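Local coordinates for protein SusD homolog (PDB 4F53) that probably binds glycans, perhaps mucin O-glycans, at the bacterial outer membrane, as a SusD/RagB-family lipoprotein with a TPR-like helical fold, at residues 144-149 with 486-491; 84-89 with 481-486; 90-95 with 124-129. One frame throughout, in Å; residues are numbered along the deposited sequence. Where two conformers were deposited one is given.

Interaction 1: 144-149 with 486-491; sequences AIKSPY and RENRES
Asn-488 reaches from the break between two helices to the loop 144-149 and supplies the one direct hydrogen bond between the segments. Its ND2 donates to Ser-147 O at 3.3 Å, a long but fairly straight bond (159° at the hydrogen). The acceptor lies in the plane of the amide, whereas the donor stands well above the plane of the carbonyl. With CG anti to the backbone N (chi1 -162°), the amide is carried across to the loop, and asparagine suits the spot because its NH2 can serve two acceptors at once.

The second acceptor is a water, which takes a bond from ND2 and one from Tyr-149 OH, and donates to Ile-145 O at 3.0 Å. A second water joins Tyr-149 N to Ser-491 O, so that the loop backbone is tied to the helix backbone through solvent.

Van der Waals contacts fill in the rest. Tyr-149 presents its ring edge to the amide, CE1 lying 3.8 Å from Asn-488 ND2 with the two planes 37° apart. Ser-491, small enough to let the loop close in, rests its OG 3.6 Å from Pro-148 CA. At the exposed margin the extended Lys-146 lays its CE 3.4 Å from Glu-487 O, its ammonium still short of the Glu-487 carboxylate.

The loop keeps its own shape through Ser-147 OG, which donates to Ala-144 O at 2.7 Å, and through an inverse gamma turn centred on Lys-146. The whole is a loop-to-helix junction, in which the connection between helices 110-131 and 152-173 docks on the bend between helices 482-487 and 489-502.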
loop_
_atom_site.group_PDB
_atom_site.type_symbol
_atom_site.label_atom_id
_atom_site.label_comp_id
_atom_site.label_asym_id
_atom_site.label_seq_id
_atom_site.Cartn_x
_atom_site.Cartn_y
_atom_site.Cartn_z
ATOM N N ALA A 144 0.519 -2.095 -24.973
ATOM C CA ALA A 144 0.595 -3.054 -23.867
ATOM C C ALA A 144 -0.761 -3.461 -23.266
ATOM O O ALA A 144 -1.018 -4.650 -23.175
ATOM C CB ALA A 144 1.491 -2.507 -22.773
ATOM N N ILE A 145 -1.619 -2.495 -22.887
ATOM C CA ILE A 145 -2.928 -2.722 -22.246
ATOM C C ILE A 145 -3.977 -3.372 -23.209
ATOM O O ILE A 145 -4.931 -4.007 -22.735
ATOM C CB ILE A 145 -3.465 -1.396 -21.625
ATOM C CG1 ILE A 145 -4.376 -1.666 -20.404
ATOM C CG2 ILE A 145 -4.104 -0.450 -22.663
ATOM C CD1 ILE A 145 -4.481 -0.526 -19.472
ATOM N N LYS A 146 -3.792 -3.191 -24.543
ATOM C CA LYS A 146 -4.678 -3.719 -25.576
ATOM C C LYS A 146 -4.200 -5.129 -25.923
ATOM O O LYS A 146 -3.651 -5.390 -27.006
ATOM C CB LYS A 146 -4.726 -2.780 -26.804
ATOM C CG LYS A 146 -5.910 -3.037 -27.740
ATOM C CD LYS A 146 -5.764 -2.253 -29.022
ATOM C CE LYS A 146 -7.030 -2.191 -29.839
ATOM N NZ LYS A 146 -7.037 -0.998 -30.730
ATOM N N SER A 147 -4.389 -6.034 -24.952
ATOM C CA SER A 147 -3.940 -7.420 -25.014
ATOM C C SER A 147 -4.863 -8.355 -24.200
ATOM O O SER A 147 -5.598 -7.864 -23.329
ATOM C CB SER A 147 -2.519 -7.503 -24.440
ATOM O OG SER A 147 -1.635 -6.544 -25.003
ATOM N N PRO A 148 -4.791 -9.705 -24.408
ATOM C CA PRO A 148 -5.552 -10.628 -23.529
ATOM C C PRO A 148 -5.083 -10.533 -22.062
ATOM O O PRO A 148 -3.907 -10.250 -21.791
ATOM C CB PRO A 148 -5.255 -12.012 -24.120
ATOM C CG PRO A 148 -4.768 -11.731 -25.532
ATOM C CD PRO A 148 -4.018 -10.454 -25.426
ATOM N N TYR A 149 -6.016 -10.741 -21.119
ATOM C CA TYR A 149 -5.770 -10.664 -19.675
ATOM C C TYR A 149 -5.450 -12.037 -19.085
ATOM O O TYR A 149 -6.119 -13.026 -19.401
ATOM C CB TYR A 149 -6.995 -10.091 -18.934
ATOM C CG TYR A 149 -7.292 -8.616 -19.125
ATOM C CD1 TYR A 149 -7.246 -8.030 -20.392
ATOM C CD2 TYR A 149 -7.745 -7.834 -18.062
ATOM C CE1 TYR A 149 -7.551 -6.685 -20.579
ATOM C CE2 TYR A 149 -8.098 -6.499 -18.245
ATOM C CZ TYR A 149 -7.993 -5.926 -19.505
ATOM O OH TYR A 149 -8.327 -4.610 -19.697
ATOM N N ARG A 486 -14.631 -0.688 -24.790
ATOM C CA ARG A 486 -14.864 -0.202 -26.147
ATOM C C ARG A 486 -13.680 -0.467 -27.080
ATOM O O ARG A 486 -13.900 -0.839 -28.226
ATOM C CB ARG A 486 -15.244 1.277 -26.142
ATOM C CG ARG A 486 -16.654 1.476 -25.610
ATOM C CD ARG A 486 -17.098 2.915 -25.631
ATOM N NE ARG A 486 -17.358 3.400 -24.280
ATOM C CZ ARG A 486 -16.536 4.196 -23.612
ATOM N NH1 ARG A 486 -15.413 4.619 -24.174
ATOM N NH2 ARG A 486 -16.839 4.590 -22.383
ATOM N N GLU A 487 -12.449 -0.331 -26.595
ATOM C CA GLU A 487 -11.238 -0.557 -27.389
ATOM C C GLU A 487 -10.739 -2.012 -27.364
ATOM O O GLU A 487 -9.978 -2.391 -28.255
ATOM C CB GLU A 487 -10.101 0.356 -26.895
ATOM C CG GLU A 487 -10.386 1.834 -27.080
ATOM C CD GLU A 487 -9.195 2.772 -27.150
ATOM O OE1 GLU A 487 -8.141 2.477 -26.537
ATOM O OE2 GLU A 487 -9.342 3.840 -27.788
ATOM N N ASN A 488 -11.139 -2.827 -26.362
ATOM C CA ASN A 488 -10.631 -4.210 -26.221
ATOM C C ASN A 488 -11.702 -5.186 -25.649
ATOM O O ASN A 488 -11.384 -6.035 -24.822
ATOM C CB ASN A 488 -9.393 -4.161 -25.282
ATOM C CG ASN A 488 -8.470 -5.352 -25.335
ATOM O OD1 ASN A 488 -8.325 -6.041 -26.360
ATOM N ND2 ASN A 488 -7.785 -5.589 -24.227
ATOM N N ARG A 489 -12.949 -5.071 -26.121
ATOM C CA ARG A 489 -14.145 -5.791 -25.662
ATOM C C ARG A 489 -13.961 -7.298 -25.443
ATOM O O ARG A 489 -14.328 -7.773 -24.371
ATOM C CB ARG A 489 -15.336 -5.555 -26.623
ATOM C CG ARG A 489 -16.689 -5.961 -26.027
ATOM C CD ARG A 489 -17.903 -5.309 -26.674
ATOM N NE ARG A 489 -18.054 -3.901 -26.285
ATOM C CZ ARG A 489 -18.594 -3.484 -25.144
ATOM N NH1 ARG A 489 -19.027 -4.361 -24.243
ATOM N NH2 ARG A 489 -18.685 -2.187 -24.882
ATOM N N GLU A 490 -13.456 -8.050 -26.442
ATOM C CA GLU A 490 -13.325 -9.501 -26.321
ATOM C C GLU A 490 -12.483 -9.894 -25.129
ATOM O O GLU A 490 -12.930 -10.687 -24.295
ATOM C CB GLU A 490 -12.768 -10.132 -27.605
ATOM C CG GLU A 490 -13.845 -10.779 -28.452
ATOM C CD GLU A 490 -13.351 -11.826 -29.434
ATOM O OE1 GLU A 490 -12.517 -12.675 -29.036
ATOM O OE2 GLU A 490 -13.830 -11.821 -30.593
ATOM N N SER A 491 -11.295 -9.302 -25.023
ATOM C CA SER A 491 -10.337 -9.537 -23.949
ATOM C C SER A 491 -10.866 -9.085 -22.588
ATOM O O SER A 491 -10.649 -9.798 -21.605
ATOM C CB SER A 491 -9.029 -8.824 -24.254
ATOM O OG SER A 491 -8.403 -9.411 -25.383
HETATM O O HOH W 1 -7.784 -3.632 -21.966
HETATM O O HOH W 2 -8.740 -11.616 -21.457
#

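Interaction 2: 84-89 with 481-486; sequences WKKIPF and PTDEYR
Pro-481 meets Lys-85, Lys-86 and Phe-89 with its ring, and so provides most of the surface that segment 481-486 lends to the contact. Its CG lies 3.5 Å from Lys-85 O and 4.0 Å from Lys-86 CA, against the backbone of the helix. On the Phe-89 side its CD comes within 3.5 Å of Phe-89 CD2, the two side chains crossing at about a right angle. A compact, rigid proline suits this place: it is apolar enough for the phenylalanine and small enough to settle close to the main chain. Swung opposite its own backbone nitrogen (chi1 -166°), the Phe-89 ring lies beside Pro-481 and Glu-484.

Just after the proline begins the short helix 482-487, and Pro-481 O receives Glu-484 N in its first turn. A late piece of the chain is thereby applied to the early part of helix 82-106, nearly four hundred residues before it, within the mainly helical, TPR-like fold.

Asp-483 touches the aliphatic end of Lys-86, whose CE is 3.7 Å from Asp-483 OD2. The ammonium bends aside at chi4 (-77°), leaving Lys-86 NZ 5.1 Å from Asp-483 OD2, so any attraction should be longer-range; the other oxygen, OD1, faces Arg-486 NH1 one turn on in a salt bridge modelled too short to be taken at face value.

Glu-484 turns its methylene to the contact, CG lying at the rim of the Phe-89 ring, 4.0 Å from CE2. Glutamate combines this apolar stem with a carboxylate that can satisfy a buried donor, for Glu-484 OE2 accepts a hydrogen bond from Asn-90 ND2.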
loop_
_atom_site.group_PDB
_atom_site.type_symbol
_atom_site.label_atom_id
_atom_site.label_comp_id
_atom_site.label_asym_id
_atom_site.label_seq_id
_atom_site.Cartn_x
_atom_site.Cartn_y
_atom_site.Cartn_z
ATOM N N TRP A 84 -11.126 9.393 -13.280
ATOM C CA TRP A 84 -10.416 8.870 -12.101
ATOM C C TRP A 84 -10.298 7.346 -12.159
ATOM O O TRP A 84 -9.341 6.781 -11.631
ATOM C CB TRP A 84 -11.137 9.265 -10.803
ATOM C CG TRP A 84 -10.938 10.691 -10.355
ATOM C CD1 TRP A 84 -10.835 11.805 -11.142
ATOM C CD2 TRP A 84 -10.903 11.155 -8.994
ATOM N NE1 TRP A 84 -10.714 12.928 -10.359
ATOM C CE2 TRP A 84 -10.768 12.562 -9.037
ATOM C CE3 TRP A 84 -11.013 10.520 -7.741
ATOM C CZ2 TRP A 84 -10.715 13.340 -7.877
ATOM C CZ3 TRP A 84 -10.953 11.291 -6.600
ATOM C CH2 TRP A 84 -10.824 12.688 -6.673
ATOM N N LYS A 85 -11.286 6.677 -12.761
ATOM C CA LYS A 85 -11.295 5.221 -12.871
ATOM C C LYS A 85 -10.287 4.719 -13.928
ATOM O O LYS A 85 -9.876 3.562 -13.876
ATOM C CB LYS A 85 -12.707 4.718 -13.175
ATOM C CG LYS A 85 -13.609 4.845 -11.958
ATOM C CD LYS A 85 -14.903 4.090 -12.093
ATOM C CE LYS A 85 -16.003 4.925 -12.665
ATOM N NZ LYS A 85 -17.260 4.149 -12.741
ATOM N N LYS A 86 -9.845 5.602 -14.835
ATOM C CA LYS A 86 -8.892 5.239 -15.885
ATOM C C LYS A 86 -7.426 5.242 -15.378
ATOM O O LYS A 86 -6.641 4.370 -15.754
ATOM C CB LYS A 86 -9.064 6.208 -17.067
ATOM C CG LYS A 86 -8.388 5.792 -18.349
ATOM C CD LYS A 86 -8.830 6.677 -19.508
ATOM C CE LYS A 86 -8.170 6.331 -20.830
ATOM N NZ LYS A 86 -6.771 6.835 -20.919
ATOM N N ILE A 87 -7.075 6.214 -14.536
ATOM C CA ILE A 87 -5.719 6.459 -14.066
ATOM C C ILE A 87 -5.056 5.243 -13.361
ATOM O O ILE A 87 -3.930 4.950 -13.775
ATOM C CB ILE A 87 -5.660 7.769 -13.213
ATOM C CG1 ILE A 87 -6.098 8.953 -14.096
ATOM C CG2 ILE A 87 -4.229 8.027 -12.631
ATOM C CD1 ILE A 87 -6.560 10.162 -13.350
ATOM N N PRO A 88 -5.662 4.491 -12.367
ATOM C CA PRO A 88 -4.912 3.389 -11.736
ATOM C C PRO A 88 -4.701 2.152 -12.609
ATOM O O PRO A 88 -4.076 1.180 -12.145
ATOM C CB PRO A 88 -5.767 3.032 -10.512
ATOM C CG PRO A 88 -6.713 4.175 -10.334
ATOM C CD PRO A 88 -6.971 4.661 -11.708
ATOM N N PHE A 89 -5.229 2.159 -13.853
ATOM C CA PHE A 89 -5.072 1.038 -14.767
ATOM C C PHE A 89 -4.173 1.458 -15.927
ATOM O O PHE A 89 -2.992 1.108 -15.933
ATOM C CB PHE A 89 -6.443 0.522 -15.260
ATOM C CG PHE A 89 -6.436 -0.832 -15.943
ATOM C CD1 PHE A 89 -5.824 -1.934 -15.346
ATOM C CD2 PHE A 89 -7.084 -1.020 -17.156
ATOM C CE1 PHE A 89 -5.829 -3.186 -15.975
ATOM C CE2 PHE A 89 -7.102 -2.275 -17.773
ATOM C CZ PHE A 89 -6.476 -3.350 -17.180
ATOM N N PRO A 481 -11.788 0.145 -16.472
ATOM C CA PRO A 481 -12.258 1.378 -17.149
ATOM C C PRO A 481 -13.203 1.057 -18.324
ATOM O O PRO A 481 -12.955 0.105 -19.080
ATOM C CB PRO A 481 -10.962 2.043 -17.625
ATOM C CG PRO A 481 -9.891 1.499 -16.720
ATOM C CD PRO A 481 -10.311 0.062 -16.468
ATOM N N THR A 482 -14.304 1.854 -18.461
ATOM C CA THR A 482 -15.337 1.701 -19.493
ATOM C C THR A 482 -14.723 1.719 -20.910
ATOM O O THR A 482 -15.212 1.018 -21.792
ATOM C CB THR A 482 -16.453 2.771 -19.318
ATOM O OG1 THR A 482 -17.383 2.676 -20.396
ATOM C CG2 THR A 482 -15.921 4.210 -19.206
ATOM N N ASP A 483 -13.650 2.509 -21.118
ATOM C CA ASP A 483 -12.950 2.667 -22.405
ATOM C C ASP A 483 -12.295 1.386 -22.867
ATOM O O ASP A 483 -12.115 1.202 -24.073
ATOM C CB ASP A 483 -11.869 3.767 -22.318
ATOM C CG ASP A 483 -12.362 5.198 -22.477
ATOM O OD1 ASP A 483 -13.370 5.406 -23.191
ATOM O OD2 ASP A 483 -11.701 6.123 -21.933
ATOM N N GLU A 484 -11.927 0.502 -21.917
ATOM C CA GLU A 484 -11.297 -0.780 -22.237
ATOM C C GLU A 484 -12.330 -1.741 -22.818
ATOM O O GLU A 484 -11.986 -2.522 -23.709
ATOM C CB GLU A 484 -10.544 -1.374 -21.031
ATOM C CG GLU A 484 -9.296 -0.582 -20.664
ATOM C CD GLU A 484 -8.414 -0.155 -21.826
ATOM O OE1 GLU A 484 -7.981 -1.038 -22.600
ATOM O OE2 GLU A 484 -8.185 1.067 -21.983
ATOM N N TYR A 485 -13.609 -1.614 -22.415
ATOM C CA TYR A 485 -14.709 -2.388 -22.998
ATOM C C TYR A 485 -14.944 -1.958 -24.448
ATOM O O TYR A 485 -15.433 -2.754 -25.242
ATOM C CB TYR A 485 -16.001 -2.164 -22.209
ATOM C CG TYR A 485 -16.168 -2.993 -20.961
ATOM C CD1 TYR A 485 -15.640 -2.566 -19.741
ATOM C CD2 TYR A 485 -16.968 -4.134 -20.961
ATOM C CE1 TYR A 485 -15.864 -3.284 -18.568
ATOM C CE2 TYR A 485 -17.161 -4.884 -19.803
ATOM C CZ TYR A 485 -16.619 -4.449 -18.608
ATOM O OH TYR A 485 -16.878 -5.156 -17.468
ATOM N N ARG A 486 -14.631 -0.688 -24.790
ATOM C CA ARG A 486 -14.864 -0.202 -26.147
ATOM C C ARG A 486 -13.680 -0.467 -27.080
ATOM O O ARG A 486 -13.900 -0.839 -28.226
ATOM C CB ARG A 486 -15.244 1.277 -26.142
ATOM C CG ARG A 486 -16.654 1.476 -25.610
ATOM C CD ARG A 486 -17.098 2.915 -25.631
ATOM N NE ARG A 486 -17.358 3.400 -24.280
ATOM C CZ ARG A 486 -16.536 4.196 -23.612
ATOM N NH1 ARG A 486 -15.413 4.619 -24.174
ATOM N NH2 ARG A 486 -16.839 4.590 -22.383
#

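Interaction 3: 90-95 with 124-129; sequences NDFYSK and MLRVTD
The Tyr-93 ring carries the selenium of Met-124, a selenomethionine, over one face: SE lies 4.3 Å from the ring centroid and 23° off its normal, displaced toward the hydroxyl end, a Met-aromatic contact. Val-127 CG1 approaches the same ring obliquely, 4.0 Å from Tyr-93 CE1. The Phe-92 ring is likewise met at a slant, by Val-127 CG2 at 3.8 Å from CD2 and by Arg-126 NE at 3.6 Å from CZ. Here the ring and guanidinium planes stand 41° apart, which is no flat stack, and the two side chains cross at about a right angle.

Val-127 thus serves both aromatics. Its branch at CB parts the two methyls, and the rotamer, with CG1 opposite the backbone N, points one at Tyr-93 and the other at Phe-92; a beta-branched residue is well suited to that fork. The helices behind these side chains run nearly antiparallel, at 158°, with axes 10.7 Å apart at closest approach. This is the packing of a helical hairpin, in which helix 82-106 and helix 110-131 follow each other in sequence within the TPR-like fold, with bulky side chains filling the wide space between them.

Met-124 bends at chi2 and chi3, a flexible course that lets SE meet Tyr-93 while CE lies 3.9 Å from Phe-92 O. The polar ends are satisfied beyond the two segments: Tyr-93 OH bonds to Pro-135 O, and Arg-126, though buried, forms a salt bridge from NH2 to Asp-51 and gives NH1 to Met-39 O. Two fixed nitrogens should restrain the guanidinium beside Phe-92.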
loop_
_atom_site.group_PDB
_atom_site.type_symbol
_atom_site.label_atom_id
_atom_site.label_comp_id
_atom_site.label_asym_id
_atom_site.label_seq_id
_atom_site.Cartn_x
_atom_site.Cartn_y
_atom_site.Cartn_z
ATOM N N ASN A 90 -4.710 2.276 -16.841
ATOM C CA ASN A 90 -4.080 2.762 -18.069
ATOM C C ASN A 90 -2.773 3.498 -17.856
ATOM O O ASN A 90 -1.850 3.270 -18.628
ATOM C CB ASN A 90 -5.033 3.675 -18.865
ATOM C CG ASN A 90 -6.186 2.935 -19.503
ATOM O OD1 ASN A 90 -7.117 2.483 -18.831
ATOM N ND2 ASN A 90 -6.152 2.793 -20.822
ATOM N N ASP A 91 -2.684 4.385 -16.844
ATOM C CA ASP A 91 -1.481 5.178 -16.634
ATOM C C ASP A 91 -0.289 4.338 -16.196
ATOM O O ASP A 91 0.822 4.683 -16.571
ATOM C CB ASP A 91 -1.731 6.348 -15.675
ATOM C CG ASP A 91 -2.535 7.499 -16.267
ATOM O OD1 ASP A 91 -3.337 7.254 -17.212
ATOM O OD2 ASP A 91 -2.369 8.638 -15.791
ATOM N N PHE A 92 -0.485 3.211 -15.498
ATOM C CA PHE A 92 0.653 2.340 -15.177
ATOM C C PHE A 92 1.233 1.701 -16.440
ATOM O O PHE A 92 2.454 1.653 -16.572
ATOM C CB PHE A 92 0.292 1.256 -14.169
ATOM C CG PHE A 92 0.377 1.718 -12.737
ATOM C CD1 PHE A 92 1.610 1.997 -12.147
ATOM C CD2 PHE A 92 -0.768 1.856 -11.969
ATOM C CE1 PHE A 92 1.687 2.416 -10.819
ATOM C CE2 PHE A 92 -0.687 2.255 -10.637
ATOM C CZ PHE A 92 0.537 2.542 -10.076
ATOM N N TYR A 93 0.369 1.279 -17.385
ATOM C CA TYR A 93 0.799 0.662 -18.649
ATOM C C TYR A 93 1.504 1.680 -19.558
ATOM O O TYR A 93 2.558 1.351 -20.091
ATOM C CB TYR A 93 -0.381 -0.015 -19.380
ATOM C CG TYR A 93 -0.774 -1.332 -18.740
ATOM C CD1 TYR A 93 -1.553 -1.365 -17.581
ATOM C CD2 TYR A 93 -0.330 -2.544 -19.265
ATOM C CE1 TYR A 93 -1.898 -2.571 -16.978
ATOM C CE2 TYR A 93 -0.671 -3.756 -18.668
ATOM C CZ TYR A 93 -1.465 -3.764 -17.534
ATOM O OH TYR A 93 -1.779 -4.951 -16.937
ATOM N N SER A 94 0.957 2.915 -19.695
ATOM C CA SER A 94 1.512 4.016 -20.513
ATOM C C SER A 94 2.871 4.480 -20.011
ATOM O O SER A 94 3.752 4.845 -20.798
ATOM C CB SER A 94 0.581 5.229 -20.491
ATOM O OG SER A 94 -0.738 4.896 -20.883
ATOM N N LYS A 95 3.014 4.516 -18.686
ATOM C CA LYS A 95 4.236 5.015 -18.070
ATOM C C LYS A 95 5.308 3.940 -17.935
ATOM O O LYS A 95 6.488 4.285 -17.982
ATOM C CB LYS A 95 3.943 5.632 -16.697
ATOM C CG LYS A 95 3.111 6.902 -16.793
ATOM C CD LYS A 95 2.703 7.350 -15.405
ATOM C CE LYS A 95 1.651 8.425 -15.447
ATOM N NZ LYS A 95 2.236 9.727 -15.824
HETATM N N MSE A 124 3.355 -4.101 -11.458
HETATM C CA MSE A 124 2.198 -4.861 -11.915
HETATM C C MSE A 124 1.558 -5.649 -10.761
HETATM O O MSE A 124 0.380 -5.985 -10.855
HETATM C CB MSE A 124 2.548 -5.723 -13.140
HETATM C CG MSE A 124 2.945 -4.854 -14.337
HETATM SE SE MSE A 124 1.519 -3.595 -14.853
HETATM C CE MSE A 124 2.589 -2.058 -15.554
ATOM N N LEU A 125 2.291 -5.853 -9.654
ATOM C CA LEU A 125 1.730 -6.425 -8.414
ATOM C C LEU A 125 0.670 -5.454 -7.869
ATOM O O LEU A 125 -0.387 -5.908 -7.493
ATOM C CB LEU A 125 2.811 -6.713 -7.347
ATOM C CG LEU A 125 2.356 -7.378 -6.022
ATOM C CD1 LEU A 125 1.755 -8.783 -6.270
ATOM C CD2 LEU A 125 3.521 -7.481 -5.045
ATOM N N ARG A 126 0.936 -4.127 -7.872
ATOM C CA ARG A 126 -0.044 -3.099 -7.450
ATOM C C ARG A 126 -1.303 -3.177 -8.315
ATOM O O ARG A 126 -2.411 -3.115 -7.795
ATOM C CB ARG A 126 0.501 -1.658 -7.571
ATOM C CG ARG A 126 1.798 -1.343 -6.880
ATOM C CD ARG A 126 2.204 0.083 -7.211
ATOM N NE ARG A 126 1.102 1.001 -6.914
ATOM C CZ ARG A 126 1.170 2.050 -6.108
ATOM N NH1 ARG A 126 2.320 2.384 -5.539
ATOM N NH2 ARG A 126 0.095 2.788 -5.886
ATOM N N VAL A 127 -1.108 -3.286 -9.646
ATOM C CA VAL A 127 -2.172 -3.326 -10.655
ATOM C C VAL A 127 -3.033 -4.604 -10.505
ATOM O O VAL A 127 -4.259 -4.474 -10.448
ATOM C CB VAL A 127 -1.640 -3.135 -12.105
ATOM C CG1 VAL A 127 -2.801 -3.046 -13.099
ATOM C CG2 VAL A 127 -0.741 -1.889 -12.201
ATOM N N THR A 128 -2.420 -5.806 -10.411
ATOM C CA THR A 128 -3.239 -7.005 -10.234
ATOM C C THR A 128 -3.926 -6.978 -8.848
ATOM O O THR A 128 -5.083 -7.387 -8.730
ATOM C CB THR A 128 -2.502 -8.326 -10.524
ATOM O OG1 THR A 128 -3.487 -9.345 -10.449
ATOM C CG2 THR A 128 -1.370 -8.653 -9.520
ATOM N N ASP A 129 -3.270 -6.430 -7.834
ATOM C CA ASP A 129 -3.892 -6.305 -6.505
ATOM C C ASP A 129 -5.025 -5.274 -6.504
ATOM O O ASP A 129 -5.853 -5.306 -5.600
ATOM C CB ASP A 129 -2.856 -5.975 -5.423
ATOM C CG ASP A 129 -1.939 -7.155 -5.101
ATOM O OD1 ASP A 129 -2.196 -8.269 -5.606
ATOM O OD2 ASP A 129 -0.972 -6.961 -4.342
#

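How the interactions relate
Interaction 3 is the buried one, an apolar and aromatic meeting of two successive helices; interaction 2 is partly buried and interaction 1, the farthest from the chain's centre, mixes buried with exposed residues and relies on water. Interactions 2 and 3 share helix 82-106, while interactions 1 and 2 share helix 482-487, so the C-terminal helices are set against the hairpin both directly and through the loop 144-149. Ile-145 of that loop joins all three, its CD1 packing 3.5 Å from Phe-89 CD2 and 3.6 Å from Tyr-93 CD1. Apolar contact dominates inside, where the one charged group in contact, Arg-126, is paired with Asp-51; the lysine-acid neighbours and the bridging waters lie farther out.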